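Local coordinates for protein TetR family transcriptional regulator (PDB 6SRN) that binds the furan hormone 4-(hydroxymethyl)-2-propylfuran-3-carboxylic acid and probably regulates transcription through a helix-turn-helix DNA-binding domain, at residues Glu107-Arg112 and Val145-Leu150; Phe182-Val187 and Ala195-Arg200; Ala86-Ala91 and Pro121-Gly126. One frame throughout, in Å; residues are numbered along the deposited sequence.

In the fold
The three contacts join helices around the hormone site. Along the chain, contacts 1 and 3 interlock and contact 2 follows both. Contact 1 pairs helix 102-119 with helix 145-161, contact 2 pairs helix 170-192 with helix 197-212, and contact 3 pairs helix 88-96 with helix 121-131. The centres of contacts 1 and 3 lie about 11 Å apart, and the two contacts touch directly, Trp147 packing on Trp88; contact 2 is centred about 15 Å from contact 1 and 17 Å from contact 3. Contacts 1 and 2 both touch the hormone, while contact 3 packs against helices 31-49 and 73-86, which flank the predicted helix-turn-helix motif, a layout that would connect hormone site and DNA-binding region.

Contact 1: residues Glu107-Arg112 and Val145-Leu150; sequences EEMLHR and VDWTHL. With LUB (4-(Hydroxymethyl)-2-propylfuran-3-carboxylic acid), chain B.
Trp147 lays its indole between the propyl tail of the hormone and the side chain of Met109. The terminal carbon C8 of the ligand sits over one face, offset toward the rim, with Trp147 CD2 at 3.5 Å from it. On the other side of the ring plane, Met109 CE approaches the far corner of the benzene ring, 4.0 Å from Trp147 CH2. Bends at chi2 and chi3 (-73° and -71°) turn that methyl across the gap, where it also meets Leu150 CD2 at 3.7 Å. Leu110 CD2 lies 4.1 Å from Trp147 CZ3 and 4.0 Å from ligand C8. The helices run nearly antiparallel, at 152°, their axes 12.5 Å apart, so long side chains have to span the gap; the ones that do are apolar, and no hydrogen bond crosses. Glu108 is bonded to two residues of its own helix: OE2 offers the anti lone pair to Arg112 NE in a salt bridge of 3.0 Å, and OE1 accepts from His111 ND1; Arg112 NH1 also reaches Glu94. Trp88 packs against Trp147, and Phe181 against Leu110. Ligand C8 thus meets apolar partners, the face of Trp147 and a methyl of Leu110, with Met109 backing the indole, consistent with the propyl tail being held here mainly by shape and dispersion, whereas Tyr85 OH and the backbone N of Tyr144 supply hydrogen bonds to the ligand.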
loop_
_atom_site.group_PDB
_atom_site.type_symbol
_atom_site.label_atom_id
_atom_site.label_comp_id
_atom_site.label_asym_id
_atom_site.label_seq_id
_atom_site.Cartn_x
_atom_site.Cartn_y
_atom_site.Cartn_z
ATOM N N GLU A 107 -17.284 7.513 6.642
ATOM C CA GLU A 107 -16.289 8.076 7.520
ATOM C C GLU A 107 -16.082 7.229 8.774
ATOM O O GLU A 107 -14.927 6.953 9.156
ATOM C CB GLU A 107 -16.669 9.470 7.967
ATOM C CG GLU A 107 -16.517 10.558 6.964
ATOM C CD GLU A 107 -16.831 11.842 7.707
ATOM O OE1 GLU A 107 -15.969 12.280 8.553
ATOM O OE2 GLU A 107 -17.962 12.299 7.544
ATOM N N GLU A 108 -17.183 6.836 9.427
ATOM C CA GLU A 108 -17.065 6.129 10.691
ATOM C C GLU A 108 -16.528 4.706 10.459
ATOM O O GLU A 108 -15.779 4.169 11.301
ATOM C CB GLU A 108 -18.378 6.110 11.457
ATOM C CG GLU A 108 -18.314 5.390 12.788
ATOM C CD GLU A 108 -17.285 5.876 13.800
ATOM O OE1 GLU A 108 -16.738 6.996 13.661
ATOM O OE2 GLU A 108 -17.055 5.098 14.758
ATOM N N MET A 109 -16.899 4.075 9.353
ATOM C CA MET A 109 -16.306 2.766 9.041
ATOM C C MET A 109 -14.796 2.834 8.944
ATOM O O MET A 109 -14.075 1.974 9.465
ATOM C CB MET A 109 -16.894 2.229 7.741
ATOM C CG MET A 109 -18.326 1.768 7.922
ATOM S SD MET A 109 -18.452 0.244 8.823
ATOM C CE MET A 109 -17.821 -0.911 7.607
ATOM N N LEU A 110 -14.291 3.861 8.263
ATOM C CA LEU A 110 -12.841 3.982 8.071
ATOM C C LEU A 110 -12.146 4.396 9.397
ATOM O O LEU A 110 -11.038 3.952 9.695
ATOM C CB LEU A 110 -12.491 4.915 6.890
ATOM C CG LEU A 110 -12.970 4.347 5.545
ATOM C CD1 LEU A 110 -12.828 5.444 4.489
ATOM C CD2 LEU A 110 -12.171 3.112 5.128
ATOM N N HIS A 111 -12.800 5.206 10.200
ATOM C CA HIS A 111 -12.322 5.483 11.567
ATOM C C HIS A 111 -12.164 4.188 12.338
ATOM O O HIS A 111 -11.113 3.925 12.940
ATOM C CB HIS A 111 -13.378 6.383 12.229
ATOM C CG HIS A 111 -13.085 6.790 13.630
ATOM N ND1 HIS A 111 -14.086 7.267 14.460
ATOM C CD2 HIS A 111 -11.979 6.698 14.395
ATOM C CE1 HIS A 111 -13.558 7.553 15.653
ATOM N NE2 HIS A 111 -12.273 7.234 15.631
ATOM N N ARG A 112 -13.196 3.354 12.327
ATOM C CA ARG A 112 -13.140 2.106 13.032
ATOM C C ARG A 112 -12.064 1.161 12.453
ATOM O O ARG A 112 -11.376 0.465 13.195
ATOM C CB ARG A 112 -14.534 1.448 13.007
ATOM C CG ARG A 112 -15.501 2.100 13.958
ATOM C CD ARG A 112 -16.828 1.385 14.032
ATOM N NE ARG A 112 -17.780 2.234 14.746
ATOM C CZ ARG A 112 -18.951 1.838 15.220
ATOM N NH1 ARG A 112 -19.354 0.586 15.064
ATOM N NH2 ARG A 112 -19.722 2.728 15.857
ATOM N N VAL A 145 -11.277 -5.686 -2.790
ATOM C CA VAL A 145 -12.569 -5.735 -3.432
ATOM C C VAL A 145 -13.738 -5.792 -2.432
ATOM O O VAL A 145 -14.782 -5.231 -2.686
ATOM C CB VAL A 145 -12.672 -6.808 -4.511
ATOM C CG1 VAL A 145 -11.633 -6.622 -5.600
ATOM C CG2 VAL A 145 -12.518 -8.153 -3.909
ATOM N N ASP A 146 -13.562 -6.445 -1.283
ATOM C CA ASP A 146 -14.641 -6.519 -0.294
ATOM C C ASP A 146 -14.966 -5.137 0.277
ATOM O O ASP A 146 -16.119 -4.756 0.347
ATOM C CB ASP A 146 -14.273 -7.493 0.831
ATOM C CG ASP A 146 -14.217 -8.933 0.369
ATOM O OD1 ASP A 146 -15.191 -9.336 -0.331
ATOM O OD2 ASP A 146 -13.211 -9.642 0.650
ATOM N N TRP A 147 -13.936 -4.380 0.636
ATOM C CA TRP A 147 -14.154 -3.055 1.186
ATOM C C TRP A 147 -14.679 -2.119 0.104
ATOM O O TRP A 147 -15.511 -1.300 0.375
ATOM C CB TRP A 147 -12.862 -2.490 1.784
ATOM C CG TRP A 147 -12.684 -2.775 3.263
ATOM C CD1 TRP A 147 -11.957 -3.809 3.848
ATOM C CD2 TRP A 147 -13.211 -2.009 4.332
ATOM N NE1 TRP A 147 -12.021 -3.696 5.234
ATOM C CE2 TRP A 147 -12.824 -2.633 5.551
ATOM C CE3 TRP A 147 -14.006 -0.855 4.389
ATOM C CZ2 TRP A 147 -13.144 -2.060 6.787
ATOM C CZ3 TRP A 147 -14.335 -0.336 5.609
ATOM C CH2 TRP A 147 -13.929 -0.948 6.776
ATOM N N THR A 148 -14.208 -2.270 -1.128
ATOM C CA THR A 148 -14.713 -1.446 -2.207
ATOM C C THR A 148 -16.212 -1.649 -2.399
ATOM O O THR A 148 -16.946 -0.653 -2.448
ATOM C CB THR A 148 -13.894 -1.647 -3.489
ATOM O OG1 THR A 148 -12.510 -1.384 -3.218
ATOM C CG2 THR A 148 -14.375 -0.687 -4.595
ATOM N N HIS A 149 -16.630 -2.905 -2.453
ATOM C CA HIS A 149 -18.051 -3.243 -2.594
ATOM C C HIS A 149 -18.863 -2.777 -1.403
ATOM O O HIS A 149 -19.996 -2.256 -1.547
ATOM C CB HIS A 149 -18.217 -4.745 -2.820
ATOM C CG HIS A 149 -18.057 -5.132 -4.252
ATOM N ND1 HIS A 149 -17.317 -6.217 -4.669
ATOM C CD2 HIS A 149 -18.561 -4.562 -5.377
ATOM C CE1 HIS A 149 -17.390 -6.307 -5.990
ATOM N NE2 HIS A 149 -18.117 -5.302 -6.443
ATOM N N LEU A 150 -18.291 -2.930 -0.215
ATOM C CA LEU A 150 -18.961 -2.502 0.991
ATOM C C LEU A 150 -19.264 -1.012 0.999
ATOM O O LEU A 150 -20.393 -0.600 1.250
ATOM C CB LEU A 150 -18.157 -2.946 2.229
ATOM C CG LEU A 150 -18.792 -2.690 3.590
ATOM C CD1 LEU A 150 -20.113 -3.419 3.753
ATOM C CD2 LEU A 150 -17.822 -3.112 4.674
HETATM C C2 LUB B . -7.329 -2.547 3.462
HETATM C C4 LUB B . -5.984 -4.336 3.472
HETATM C C5 LUB B . -5.456 -3.430 4.301
HETATM C C6 LUB B . -8.230 -1.443 3.084
HETATM O O11 LUB B . -9.131 -3.914 1.646
HETATM C C9 LUB B . -8.027 -4.452 1.917
HETATM O O10 LUB B . -7.652 -5.543 1.354
HETATM C C3 LUB B . -7.109 -3.830 2.850
HETATM C C12 LUB B . -5.411 -5.744 3.407
HETATM O O13 LUB B . -5.159 -6.082 2.023
HETATM O O1 LUB B . -6.198 -2.239 4.224
HETATM C C7 LUB B . -9.206 -1.226 4.248
HETATM C C8 LUB B . -10.224 -0.153 3.949
#

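Contact 2: residues Phe182-Val187 and Ala195-Arg200; sequences FGMQHV and ADIMER. With LUB (4-(Hydroxymethyl)-2-propylfuran-3-carboxylic acid), chain B.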
loop_
_atom_site.group_PDB
_atom_site.type_symbol
_atom_site.label_atom_id
_atom_site.label_comp_id
_atom_site.label_asym_id
_atom_site.label_seq_id
_atom_site.Cartn_x
_atom_site.Cartn_y
_atom_site.Cartn_z
ATOM N N PHE A 182 -5.756 2.129 2.403
ATOM C CA PHE A 182 -4.799 1.059 2.387
ATOM C C PHE A 182 -3.358 1.593 2.445
ATOM O O PHE A 182 -2.504 1.125 3.191
ATOM C CB PHE A 182 -4.946 0.178 1.142
ATOM C CG PHE A 182 -3.764 -0.723 1.008
ATOM C CD1 PHE A 182 -3.576 -1.813 1.841
ATOM C CD2 PHE A 182 -2.741 -0.400 0.116
ATOM C CE1 PHE A 182 -2.391 -2.541 1.790
ATOM C CE2 PHE A 182 -1.588 -1.128 0.059
ATOM C CZ PHE A 182 -1.389 -2.218 0.905
ATOM N N GLY A 183 -3.079 2.573 1.595
ATOM C CA GLY A 183 -1.741 3.082 1.514
ATOM C C GLY A 183 -1.313 3.770 2.805
ATOM O O GLY A 183 -0.209 3.569 3.321
ATOM N N MET A 184 -2.228 4.572 3.361
ATOM C CA MET A 184 -1.974 5.273 4.628
ATOM C C MET A 184 -1.630 4.281 5.744
ATOM O O MET A 184 -0.628 4.460 6.465
ATOM C CB MET A 184 -3.178 6.134 4.964
ATOM C CG MET A 184 -3.107 6.860 6.252
ATOM S SD MET A 184 -3.464 5.859 7.714
ATOM C CE MET A 184 -5.075 5.170 7.393
ATOM N N GLN A 185 -2.439 3.228 5.857
ATOM C CA GLN A 185 -2.213 2.300 6.974
ATOM C C GLN A 185 -0.924 1.506 6.755
ATOM O O GLN A 185 -0.251 1.157 7.704
ATOM C CB GLN A 185 -3.436 1.448 7.261
ATOM C CG GLN A 185 -3.774 0.391 6.202
ATOM C CD GLN A 185 -2.892 -0.842 6.328
ATOM O OE1 GLN A 185 -2.489 -1.246 7.403
ATOM N NE2 GLN A 185 -2.600 -1.458 5.203
ATOM N N HIS A 186 -0.616 1.194 5.493
ATOM C CA HIS A 186 0.589 0.454 5.157
ATOM C C HIS A 186 1.831 1.260 5.453
ATOM O O HIS A 186 2.787 0.744 6.022
ATOM C CB HIS A 186 0.539 0.022 3.705
ATOM C CG HIS A 186 1.547 -0.989 3.376
ATOM N ND1 HIS A 186 1.390 -2.321 3.691
ATOM C CD2 HIS A 186 2.738 -0.885 2.745
ATOM C CE1 HIS A 186 2.460 -2.983 3.290
ATOM N NE2 HIS A 186 3.264 -2.140 2.674
ATOM N N VAL A 187 1.812 2.539 5.057
ATOM C CA VAL A 187 2.935 3.376 5.380
ATOM C C VAL A 187 3.127 3.466 6.894
ATOM O O VAL A 187 4.250 3.400 7.385
ATOM C CB VAL A 187 2.780 4.807 4.771
ATOM C CG1 VAL A 187 3.799 5.796 5.349
ATOM C CG2 VAL A 187 2.797 4.792 3.242
ATOM N N ALA A 195 1.694 3.220 14.989
ATOM C CA ALA A 195 1.547 4.009 16.219
ATOM C C ALA A 195 0.866 5.377 15.928
ATOM O O ALA A 195 0.125 5.899 16.746
ATOM C CB ALA A 195 2.895 4.235 16.853
ATOM N N ASP A 196 1.147 5.929 14.757
ATOM C CA ASP A 196 0.683 7.247 14.347
ATOM C C ASP A 196 -0.502 7.150 13.371
ATOM O O ASP A 196 -0.877 8.136 12.744
ATOM C CB ASP A 196 1.796 8.057 13.648
ATOM C CG ASP A 196 2.229 7.478 12.290
ATOM O OD1 ASP A 196 2.076 6.244 12.093
ATOM O OD2 ASP A 196 2.834 8.230 11.464
ATOM N N ILE A 197 -1.149 5.997 13.271
ATOM C CA ILE A 197 -2.158 5.779 12.241
ATOM C C ILE A 197 -3.309 6.769 12.326
ATOM O O ILE A 197 -3.820 7.230 11.286
ATOM C CB ILE A 197 -2.663 4.310 12.235
ATOM C CG1 ILE A 197 -3.512 4.066 11.012
ATOM C CG2 ILE A 197 -3.392 3.942 13.501
ATOM C CD1 ILE A 197 -3.873 2.626 10.800
ATOM N N MET A 198 -3.740 7.113 13.528
ATOM C CA MET A 198 -4.918 7.984 13.616
ATOM C C MET A 198 -4.650 9.398 13.071
ATOM O O MET A 198 -5.526 9.975 12.387
ATOM C CB MET A 198 -5.483 8.026 15.052
ATOM C CG MET A 198 -5.857 6.652 15.608
ATOM S SD MET A 198 -6.921 5.612 14.601
ATOM C CE MET A 198 -8.460 6.486 14.594
ATOM N N GLU A 199 -3.445 9.931 13.351
ATOM C CA GLU A 199 -3.057 11.228 12.825
ATOM C C GLU A 199 -2.883 11.187 11.327
ATOM O O GLU A 199 -3.146 12.190 10.662
ATOM C CB GLU A 199 -1.715 11.646 13.456
ATOM C CG GLU A 199 -1.678 11.789 14.950
ATOM C CD GLU A 199 -1.041 10.564 15.596
ATOM O OE1 GLU A 199 -1.762 9.592 15.599
ATOM O OE2 GLU A 199 0.160 10.554 16.073
ATOM N N ARG A 200 -2.284 10.109 10.826
ATOM C CA ARG A 200 -2.045 9.993 9.382
ATOM C C ARG A 200 -3.385 9.901 8.668
ATOM O O ARG A 200 -3.570 10.470 7.586
ATOM C CB ARG A 200 -1.151 8.782 9.098
ATOM C CG ARG A 200 0.229 8.804 9.748
ATOM C CD ARG A 200 1.179 9.845 9.168
ATOM N NE ARG A 200 0.867 11.202 9.577
ATOM C CZ ARG A 200 1.156 11.711 10.771
ATOM N NH1 ARG A 200 1.820 11.003 11.706
ATOM N NH2 ARG A 200 0.791 12.947 11.029
HETATM C C2 LUB B . -7.329 -2.547 3.462
HETATM C C4 LUB B . -5.984 -4.336 3.472
HETATM C C5 LUB B . -5.456 -3.430 4.301
HETATM C C6 LUB B . -8.230 -1.443 3.084
HETATM O O11 LUB B . -9.131 -3.914 1.646
HETATM C C9 LUB B . -8.027 -4.452 1.917
HETATM O O10 LUB B . -7.652 -5.543 1.354
HETATM C C3 LUB B . -7.109 -3.830 2.850
HETATM C C12 LUB B . -5.411 -5.744 3.407
HETATM O O13 LUB B . -5.159 -6.082 2.023
HETATM O O1 LUB B . -6.198 -2.239 4.224
HETATM C C7 LUB B . -9.206 -1.226 4.248
HETATM C C8 LUB B . -10.224 -0.153 3.949
#
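The backbones come close where helix 197-212 begins beside helix 170-192: Gln185 CA lies 6.3 Å from Ile197 CA, and Met184 CA 6.7 Å from Arg200 CA. Met184 and Ile197 cross at about a right angle, SD meeting Ile197 CG1 at 3.8 Å. One residue on, Ile197 CD1 rests on Gln185 CB, also at 3.8 Å. Gln185 has CG wedged between its backbone N and carbonyl carbon (chi1 70°), and the further bend at chi2 sends the amide away from Ile197 to the hormone, where NE2 lies 3.6 Å from ligand C5. Arg194 bonds to OE1, while the NE2 bond to Phe182 O is weak. Phe182 presents its ring edge to the furan, CD1 being 3.5 Å from ligand C5. Arg200 packs its CB on Met184 CG, then folds back so that NH1 makes a salt bridge with Asp196 OD2; Glu203 takes NE. Arg118 of helix 102-119 lies against Ile197 and Met198, and Trp201 and Leu204 extend the packing of Met184. The contact joins the last two helices of the chain; on helix 170-192, Phe182 and His186 also meet His186 and Phe182 of the second subunit, consistent with the TetR-family dimer interface.

Contact 3: residues Ala86-Ala91 and Pro121-Gly126; sequences ARWPAA and PVMQAG
Trp88 points the N-H edge of its indole at Met123, and here the contact is tight. The sulfur lies close to the ring plane: Met123 SD is 4.7 Å from the centroid of the five-membered ring of Trp88 and 89° off its normal, a Met-aromatic contact made at the edge. Trp88 NE1 gives a weak hydrogen bond to Met123 SD, 3.6 Å long with an angle of 150° at the hydrogen, and a second weak one to His84 O, so this buried donor is shared between two modest acceptors. The methionine chain, bent at both chi2 and chi3, curls its methyl along the same rim, bringing Met123 CE to 3.6 Å from Trp88 CZ2. Ala116 and Phe117 of helix 102-119 and His84 close in on Met123, whose side chain is about 6 Å from the bound hormone.

Across the contact as a whole the backbones stay well apart, the nearest CA atoms, those of Arg87 and Met123, being 10.1 Å from each other. The half round the partly exposed Arg87 is looser. Val122 CG1 lies over one face of the guanidinium, 3.6 Å from Arg87 NH2, but Met123 CG comes no nearer than 4.2 Å to Arg87 NH1. No hydrogen bond crosses here; the charge is instead matched by salt bridges from NH1 to Asp120 and from NE to Glu83, which would hold the group flat against the valine.

Val122 also touches Glu36 and Ser39 of helix 31-49 and His84 of helix 73-86. This position is consistent with the junction between DNA-binding and ligand-binding domains that, in TetR-family regulators, is thought to carry the effect of a bound inducer.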
loop_
_atom_site.group_PDB
_atom_site.type_symbol
_atom_site.label_atom_id
_atom_site.label_comp_id
_atom_site.label_asym_id
_atom_site.label_seq_id
_atom_site.Cartn_x
_atom_site.Cartn_y
_atom_site.Cartn_z
ATOM N N ALA A 86 -14.759 -10.191 6.922
ATOM C CA ALA A 86 -16.156 -10.560 7.114
ATOM C C ALA A 86 -16.798 -9.850 8.272
ATOM O O ALA A 86 -18.032 -9.782 8.348
ATOM C CB ALA A 86 -16.280 -12.061 7.303
ATOM N N ARG A 87 -16.006 -9.350 9.197
ATOM C CA ARG A 87 -16.506 -8.610 10.314
ATOM C C ARG A 87 -17.178 -7.230 10.035
ATOM O O ARG A 87 -17.935 -6.726 10.825
ATOM C CB ARG A 87 -15.393 -8.504 11.353
ATOM C CG ARG A 87 -14.118 -7.801 10.898
ATOM C CD ARG A 87 -13.152 -7.656 12.062
ATOM N NE ARG A 87 -12.795 -8.931 12.660
ATOM C CZ ARG A 87 -11.999 -9.039 13.714
ATOM N NH1 ARG A 87 -11.436 -7.942 14.217
ATOM N NH2 ARG A 87 -11.754 -10.216 14.229
ATOM N N TRP A 88 -16.940 -6.677 8.872
ATOM C CA TRP A 88 -17.255 -5.268 8.610
ATOM C C TRP A 88 -18.692 -4.941 8.210
ATOM O O TRP A 88 -19.222 -3.916 8.612
ATOM C CB TRP A 88 -16.183 -4.666 7.664
ATOM C CG TRP A 88 -14.900 -4.595 8.402
ATOM C CD1 TRP A 88 -13.832 -5.425 8.270
ATOM C CD2 TRP A 88 -14.562 -3.673 9.441
ATOM N NE1 TRP A 88 -12.838 -5.093 9.168
ATOM C CE2 TRP A 88 -13.256 -4.022 9.913
ATOM C CE3 TRP A 88 -15.231 -2.602 10.039
ATOM C CZ2 TRP A 88 -12.647 -3.363 10.959
ATOM C CZ3 TRP A 88 -14.617 -1.930 11.067
ATOM C CH2 TRP A 88 -13.306 -2.296 11.503
ATOM N N PRO A 89 -19.351 -5.833 7.455
ATOM C CA PRO A 89 -20.781 -5.601 7.180
ATOM C C PRO A 89 -21.632 -5.371 8.438
ATOM O O PRO A 89 -22.451 -4.449 8.447
ATOM C CB PRO A 89 -21.195 -6.873 6.418
ATOM C CG PRO A 89 -19.927 -7.255 5.693
ATOM C CD PRO A 89 -18.826 -6.974 6.677
ATOM N N ALA A 90 -21.414 -6.169 9.486
ATOM C CA ALA A 90 -22.135 -5.982 10.747
ATOM C C ALA A 90 -21.865 -4.626 11.402
ATOM O O ALA A 90 -22.788 -4.021 11.969
ATOM C CB ALA A 90 -21.819 -7.117 11.718
ATOM N N ALA A 91 -20.625 -4.158 11.273
ATOM C CA ALA A 91 -20.234 -2.845 11.805
ATOM C C ALA A 91 -20.987 -1.769 11.053
ATOM O O ALA A 91 -21.488 -0.796 11.628
ATOM C CB ALA A 91 -18.735 -2.645 11.686
ATOM N N PRO A 121 -5.102 -7.876 16.638
ATOM C CA PRO A 121 -4.267 -8.803 15.939
ATOM C C PRO A 121 -4.867 -9.413 14.678
ATOM O O PRO A 121 -4.110 -9.742 13.743
ATOM C CB PRO A 121 -4.011 -9.888 16.964
ATOM C CG PRO A 121 -4.104 -9.208 18.291
ATOM C CD PRO A 121 -5.200 -8.208 18.085
ATOM N N VAL A 122 -6.169 -9.667 14.656
ATOM C CA VAL A 122 -6.756 -10.276 13.444
ATOM C C VAL A 122 -6.591 -9.335 12.235
ATOM O O VAL A 122 -6.330 -9.786 11.113
ATOM C CB VAL A 122 -8.223 -10.679 13.665
ATOM C CG1 VAL A 122 -8.846 -11.207 12.374
ATOM C CG2 VAL A 122 -8.297 -11.713 14.768
ATOM N N MET A 123 -6.782 -8.030 12.464
ATOM C CA MET A 123 -6.586 -7.069 11.384
ATOM C C MET A 123 -5.126 -6.965 10.998
ATOM O O MET A 123 -4.823 -6.891 9.795
ATOM C CB MET A 123 -7.131 -5.712 11.805
ATOM C CG MET A 123 -8.629 -5.682 12.083
ATOM S SD MET A 123 -9.607 -5.870 10.558
ATOM C CE MET A 123 -9.298 -4.325 9.879
ATOM N N GLN A 124 -4.245 -6.937 11.973
ATOM C CA GLN A 124 -2.845 -6.809 11.667
ATOM C C GLN A 124 -2.362 -8.041 10.878
ATOM O O GLN A 124 -1.584 -7.949 9.943
ATOM C CB GLN A 124 -2.046 -6.652 12.943
ATOM C CG GLN A 124 -2.434 -5.378 13.708
ATOM C CD GLN A 124 -1.962 -5.328 15.128
ATOM O OE1 GLN A 124 -1.409 -6.276 15.661
ATOM N NE2 GLN A 124 -2.164 -4.190 15.749
ATOM N N ALA A 125 -2.828 -9.209 11.280
ATOM C CA ALA A 125 -2.479 -10.444 10.614
ATOM C C ALA A 125 -3.058 -10.512 9.219
ATOM O O ALA A 125 -2.398 -10.924 8.274
ATOM C CB ALA A 125 -2.940 -11.628 11.425
ATOM N N GLY A 126 -4.318 -10.102 9.080
ATOM C CA GLY A 126 -4.950 -10.097 7.749
ATOM C C GLY A 126 -4.157 -9.260 6.785
ATOM O O GLY A 126 -3.885 -9.684 5.667
#